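Side-chain contacts in alternansucrase (Leuconostoc mesenteroides, PDB 6HVG), which is a glycoside hydrolase family 70 protein in which a TIM-barrel-type core is combined with choline-binding-like, putative cell-wall-binding repeats: residues A[822-826]-A[827-831]; A[1136-1139]-A[1140-1144]. All coordinates share one frame; numbering follows the deposited sequence.

Contact 1: A[822-826]-A[827-831]; sequences PRVYY and GDMYL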
loop_
_atom_site.group_PDB
_atom_site.type_symbol
_atom_site.label_atom_id
_atom_site.label_comp_id
_atom_site.label_asym_id
_atom_site.label_seq_id
_atom_site.Cartn_x
_atom_site.Cartn_y
_atom_site.Cartn_z
ATOM N N PRO A 822 -22.796 -12.046 -14.051
ATOM C CA PRO A 822 -21.467 -11.596 -14.488
ATOM C C PRO A 822 -21.348 -10.079 -14.560
ATOM O O PRO A 822 -22.339 -9.402 -14.782
ATOM C CB PRO A 822 -21.319 -12.215 -15.871
ATOM C CG PRO A 822 -22.716 -12.420 -16.332
ATOM C CD PRO A 822 -23.507 -12.771 -15.108
ATOM N N ARG A 823 -20.147 -9.563 -14.322
ATOM C CA ARG A 823 -19.863 -8.155 -14.518
ATOM C C ARG A 823 -18.762 -7.949 -15.549
ATOM O O ARG A 823 -17.733 -8.631 -15.525
ATOM C CB ARG A 823 -19.467 -7.478 -13.222
ATOM C CG ARG A 823 -19.423 -5.966 -13.377
ATOM C CD ARG A 823 -19.189 -5.262 -12.053
ATOM N NE ARG A 823 -17.863 -5.549 -11.545
ATOM C CZ ARG A 823 -17.364 -5.045 -10.431
ATOM N NH1 ARG A 823 -18.084 -4.201 -9.707
ATOM N NH2 ARG A 823 -16.138 -5.400 -10.053
ATOM N N VAL A 824 -19.010 -7.001 -16.449
ATOM C CA VAL A 824 -18.099 -6.693 -17.527
ATOM C C VAL A 824 -17.417 -5.340 -17.304
ATOM O O VAL A 824 -18.074 -4.327 -16.987
ATOM C CB VAL A 824 -18.839 -6.651 -18.873
ATOM C CG1 VAL A 824 -17.869 -6.329 -19.996
ATOM C CG2 VAL A 824 -19.540 -7.973 -19.141
ATOM N N TYR A 825 -16.101 -5.327 -17.477
ATOM C CA TYR A 825 -15.290 -4.146 -17.175
ATOM C C TYR A 825 -15.110 -3.304 -18.428
ATOM O O TYR A 825 -14.594 -3.772 -19.435
ATOM C CB TYR A 825 -13.917 -4.591 -16.592
ATOM C CG TYR A 825 -12.928 -3.469 -16.320
ATOM C CD1 TYR A 825 -13.323 -2.302 -15.687
ATOM C CD2 TYR A 825 -11.590 -3.568 -16.708
ATOM C CE1 TYR A 825 -12.416 -1.275 -15.448
ATOM C CE2 TYR A 825 -10.679 -2.553 -16.458
ATOM C CZ TYR A 825 -11.098 -1.411 -15.835
ATOM O OH TYR A 825 -10.208 -0.395 -15.609
ATOM N N TYR A 826 -15.512 -2.045 -18.332
ATOM C CA TYR A 826 -15.288 -1.043 -19.377
ATOM C C TYR A 826 -13.943 -1.172 -20.058
ATOM O O TYR A 826 -13.857 -1.099 -21.270
ATOM C CB TYR A 826 -15.395 0.361 -18.750
ATOM C CG TYR A 826 -14.872 1.482 -19.615
ATOM C CD1 TYR A 826 -15.689 2.117 -20.555
ATOM C CD2 TYR A 826 -13.575 1.904 -19.504
ATOM C CE1 TYR A 826 -15.219 3.173 -21.314
ATOM C CE2 TYR A 826 -13.093 2.948 -20.264
ATOM C CZ TYR A 826 -13.921 3.579 -21.169
ATOM O OH TYR A 826 -13.413 4.611 -21.918
ATOM N N GLY A 827 -12.898 -1.353 -19.262
ATOM C CA GLY A 827 -11.518 -1.384 -19.749
ATOM C C GLY A 827 -11.088 -2.617 -20.506
ATOM O O GLY A 827 -10.000 -2.638 -21.059
ATOM N N ASP A 828 -11.925 -3.643 -20.506
ATOM C CA ASP A 828 -11.768 -4.780 -21.401
ATOM C C ASP A 828 -12.520 -4.559 -22.711
ATOM O O ASP A 828 -12.307 -5.294 -23.673
ATOM C CB ASP A 828 -12.287 -6.062 -20.734
ATOM C CG ASP A 828 -11.463 -6.461 -19.520
ATOM O OD1 ASP A 828 -10.242 -6.179 -19.544
ATOM O OD2 ASP A 828 -12.049 -7.035 -18.559
ATOM N N MET A 829 -13.409 -3.565 -22.737
ATOM C CA MET A 829 -14.204 -3.232 -23.918
ATOM C C MET A 829 -13.659 -2.000 -24.650
ATOM O O MET A 829 -13.640 -1.962 -25.879
ATOM C CB MET A 829 -15.655 -2.979 -23.516
ATOM C CG MET A 829 -16.352 -4.186 -22.905
ATOM S SD MET A 829 -16.641 -5.474 -24.127
ATOM C CE MET A 829 -18.053 -4.776 -24.983
ATOM N N TYR A 830 -13.240 -0.993 -23.890
ATOM C CA TYR A 830 -12.650 0.216 -24.432
ATOM C C TYR A 830 -11.330 0.455 -23.724
ATOM O O TYR A 830 -11.059 -0.158 -22.687
ATOM C CB TYR A 830 -13.620 1.389 -24.279
ATOM C CG TYR A 830 -14.899 1.127 -25.034
ATOM C CD1 TYR A 830 -15.971 0.478 -24.419
ATOM C CD2 TYR A 830 -15.023 1.463 -26.391
ATOM C CE1 TYR A 830 -17.138 0.206 -25.117
ATOM C CE2 TYR A 830 -16.186 1.179 -27.104
ATOM C CZ TYR A 830 -17.238 0.557 -26.463
ATOM O OH TYR A 830 -18.393 0.273 -27.139
ATOM N N LEU A 831 -10.482 1.313 -24.287
ATOM C CA LEU A 831 -9.173 1.556 -23.698
ATOM C C LEU A 831 -9.293 2.372 -22.418
ATOM O O LEU A 831 -10.069 3.339 -22.355
ATOM C CB LEU A 831 -8.271 2.277 -24.689
ATOM C CG LEU A 831 -7.863 1.477 -25.931
ATOM C CD1 LEU A 831 -7.030 2.360 -26.849
ATOM C CD2 LEU A 831 -7.110 0.192 -25.582
#
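With chi1 at 166°, Tyr826 turns its ring opposite its own backbone N and sets it under CB of Tyr830, whose own position comes from the turn of the backbone. The first torsion of Tyr830 (chi1 -61°) only swings its ring off. This CH-pi contact is offset toward the rim, with Tyr830 CB 3.8 Å from Tyr826 CE1. The two rings are inclined by 30° but slid apart, so they barely overlap. The phenol of Tyr826 reaches beyond the turn to Met837 N, and Tyr836 supplies a nearly parallel ring.

Tyr825 extends its ring beneath the next peptide: Gly827 N sits 3.5 Å above the ring plane, over its centre, and Gly827 CA lies over the same face. The carboxylate of Asp828 comes to the ring edge, its OD2 in plane and 3.7 Å from Tyr825 CB, and is held there by Arg750 and Tyr811. Farther back, Met829 CG meets Val824 CG1 at 3.9 Å.

Backbone bonds close the turn. Tyr825 O accepts from Asp828 N (2.9 Å), and Tyr826 O is gripped twice, by Met829 N at 2.9 Å and by Tyr830 N at 2.7 Å, the latter bond nearly straight. Strand 821-825 lies between parallel strands 745-747 and 1045-1047, and this is a short helical turn at the C-terminal end of a parallel barrel strand, as in the TIM-barrel (beta/alpha)8 fold.

Contact 2: A[1136-1139]-A[1140-1144]; sequences QDLR and NAIEA
Gln1136 meets Asn1140 one helical turn further on, through both backbone and side chain. Its carbonyl O accepts from Asn1140 N at 2.9 Å, and its NE2 donates to Asn1140 OD1 at 3.1 Å. The side-chain bond lies close to the amide plane of Gln1136 but reaches OD1 from above the carbonyl plane of Asn1140, the two amides being inclined by 36°. The bend at chi2 of Gln1136 (69°) turns the amide so that NE2 points forward, toward Asn1140; the residue is exposed and also touches a crystal neighbour.

Asp1137 takes part through its backbone, its O receiving Ala1141 N at 2.9 Å. Its carboxylate turns back instead to Thr1134 N, just ahead of helix 1135-1147, and Ala1141 packs toward Asn1064 of helix 1063-1075. Helix 1135-1147 belongs to the beta-alpha-beta crossover of the TIM-barrel fold that leads from strand 1081-1083 to its parallel neighbour 1151-1156.

Leu1138 turns to the buried side. Its CD1 comes within 3.8 Å of Ile1142 CD1, the two side chains crossing at an angle with these methyls in contact, and its O accepts from Ile1142 N in the regular helical bond. Phe603 and Leu1118 border Leu1138, while Phe615 lies against Ile1142.

Arg1139 gives its O to Glu1143 N at 3.0 Å and sends its side chain back toward the start of the helix. Bent at chi3 (-63°), that chain brings one face of the guanidinium over Gln1136, whose CA lies 3.7 Å from the plane. NH2 adds a weak bond to Gln1136 OE1, on the other end of the amide from the NE2 bond, whereas NH1 forms a salt bridge with Asp1135.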
loop_
_atom_site.group_PDB
_atom_site.type_symbol
_atom_site.label_atom_id
_atom_site.label_comp_id
_atom_site.label_asym_id
_atom_site.label_seq_id
_atom_site.Cartn_x
_atom_site.Cartn_y
_atom_site.Cartn_z
ATOM N N GLN A 1136 -27.004 17.650 -14.222
ATOM C CA GLN A 1136 -27.984 17.378 -15.283
ATOM C C GLN A 1136 -27.492 16.258 -16.205
ATOM O O GLN A 1136 -28.271 15.387 -16.585
ATOM C CB GLN A 1136 -28.305 18.631 -16.097
ATOM C CG GLN A 1136 -29.519 18.484 -17.014
ATOM C CD GLN A 1136 -30.833 18.385 -16.240
ATOM O OE1 GLN A 1136 -31.234 19.340 -15.567
ATOM N NE2 GLN A 1136 -31.509 17.230 -16.333
ATOM N N ASP A 1137 -26.199 16.258 -16.535
ATOM C CA ASP A 1137 -25.650 15.199 -17.376
ATOM C C ASP A 1137 -25.892 13.822 -16.754
ATOM O O ASP A 1137 -26.180 12.856 -17.468
ATOM C CB ASP A 1137 -24.154 15.399 -17.618
ATOM C CG ASP A 1137 -23.852 16.576 -18.518
ATOM O OD1 ASP A 1137 -24.660 16.871 -19.423
ATOM O OD2 ASP A 1137 -22.780 17.193 -18.337
ATOM N N LEU A 1138 -25.779 13.748 -15.427
ATOM C CA LEU A 1138 -25.989 12.502 -14.692
ATOM C C LEU A 1138 -27.463 12.076 -14.719
ATOM O O LEU A 1138 -27.779 10.916 -14.986
ATOM C CB LEU A 1138 -25.500 12.652 -13.249
ATOM C CG LEU A 1138 -25.763 11.491 -12.288
ATOM C CD1 LEU A 1138 -25.177 10.176 -12.778
ATOM C CD2 LEU A 1138 -25.205 11.851 -10.924
ATOM N N ARG A 1139 -28.357 13.019 -14.446
ATOM C CA ARG A 1139 -29.787 12.734 -14.495
ATOM C C ARG A 1139 -30.220 12.304 -15.903
ATOM O O ARG A 1139 -31.048 11.414 -16.048
ATOM C CB ARG A 1139 -30.597 13.935 -13.997
ATOM C CG ARG A 1139 -30.456 14.173 -12.490
ATOM C CD ARG A 1139 -31.507 15.133 -11.950
ATOM N NE ARG A 1139 -31.363 16.464 -12.546
ATOM C CZ ARG A 1139 -30.543 17.418 -12.112
ATOM N NH1 ARG A 1139 -29.772 17.237 -11.053
ATOM N NH2 ARG A 1139 -30.486 18.564 -12.753
ATOM N N ASN A 1140 -29.643 12.911 -16.932
ATOM C CA ASN A 1140 -29.929 12.515 -18.312
ATOM C C ASN A 1140 -29.376 11.124 -18.616
ATOM O O ASN A 1140 -29.998 10.330 -19.313
ATOM C CB ASN A 1140 -29.355 13.534 -19.329
ATOM C CG ASN A 1140 -30.049 14.887 -19.272
ATOM O OD1 ASN A 1140 -31.046 15.071 -18.563
ATOM N ND2 ASN A 1140 -29.497 15.850 -19.986
ATOM N N ALA A 1141 -28.189 10.840 -18.101
ATOM C CA ALA A 1141 -27.575 9.538 -18.295
ATOM C C ALA A 1141 -28.418 8.448 -17.645
ATOM O O ALA A 1141 -28.601 7.383 -18.215
ATOM C CB ALA A 1141 -26.173 9.538 -17.717
ATOM N N ILE A 1142 -28.912 8.710 -16.447
ATOM C CA ILE A 1142 -29.699 7.740 -15.702
ATOM C C ILE A 1142 -31.051 7.503 -16.378
ATOM O O ILE A 1142 -31.490 6.361 -16.506
ATOM C CB ILE A 1142 -29.875 8.193 -14.225
ATOM C CG1 ILE A 1142 -28.574 7.969 -13.470
ATOM C CG2 ILE A 1142 -30.994 7.434 -13.520
ATOM C CD1 ILE A 1142 -28.531 8.612 -12.097
ATOM N N GLU A 1143 -31.712 8.579 -16.800
ATOM C CA GLU A 1143 -32.992 8.468 -17.514
ATOM C C GLU A 1143 -32.830 7.637 -18.797
ATOM O O GLU A 1143 -33.606 6.711 -19.037
ATOM C CB GLU A 1143 -33.539 9.856 -17.857
ATOM C CG GLU A 1143 -34.971 9.871 -18.358
ATOM C CD GLU A 1143 -35.513 11.278 -18.536
ATOM O OE1 GLU A 1143 -34.732 12.164 -18.957
ATOM O OE2 GLU A 1143 -36.726 11.485 -18.275
ATOM N N ALA A 1144 -31.804 7.963 -19.584
ATOM C CA ALA A 1144 -31.499 7.265 -20.806
ATOM C C ALA A 1144 -31.339 5.767 -20.573
ATOM O O ALA A 1144 -31.706 4.947 -21.436
ATOM C CB ALA A 1144 -30.249 7.840 -21.455
#

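How the contacts relate
Both contacts belong to the TIM-barrel-like part of the chain, but to different layers of it: contact 1 sits where strand 821-825 of the parallel sheet ends, contact 2 within the flanking helix 1135-1147. Their centres lie 21 Å apart; they lie on different elements and do not touch, their nearest atoms about 13 Å apart. The first is almost wholly buried, and its side chains work mainly through aromatic faces, with polar ends satisfied by residues beyond the turn. The second is amphipathic: apolar branches pack on its buried flank, and an amide pair bonds on the side nearer solvent. Irregular turn bonds in contact 1 thus contrast with the regular helical ladder of contact 2.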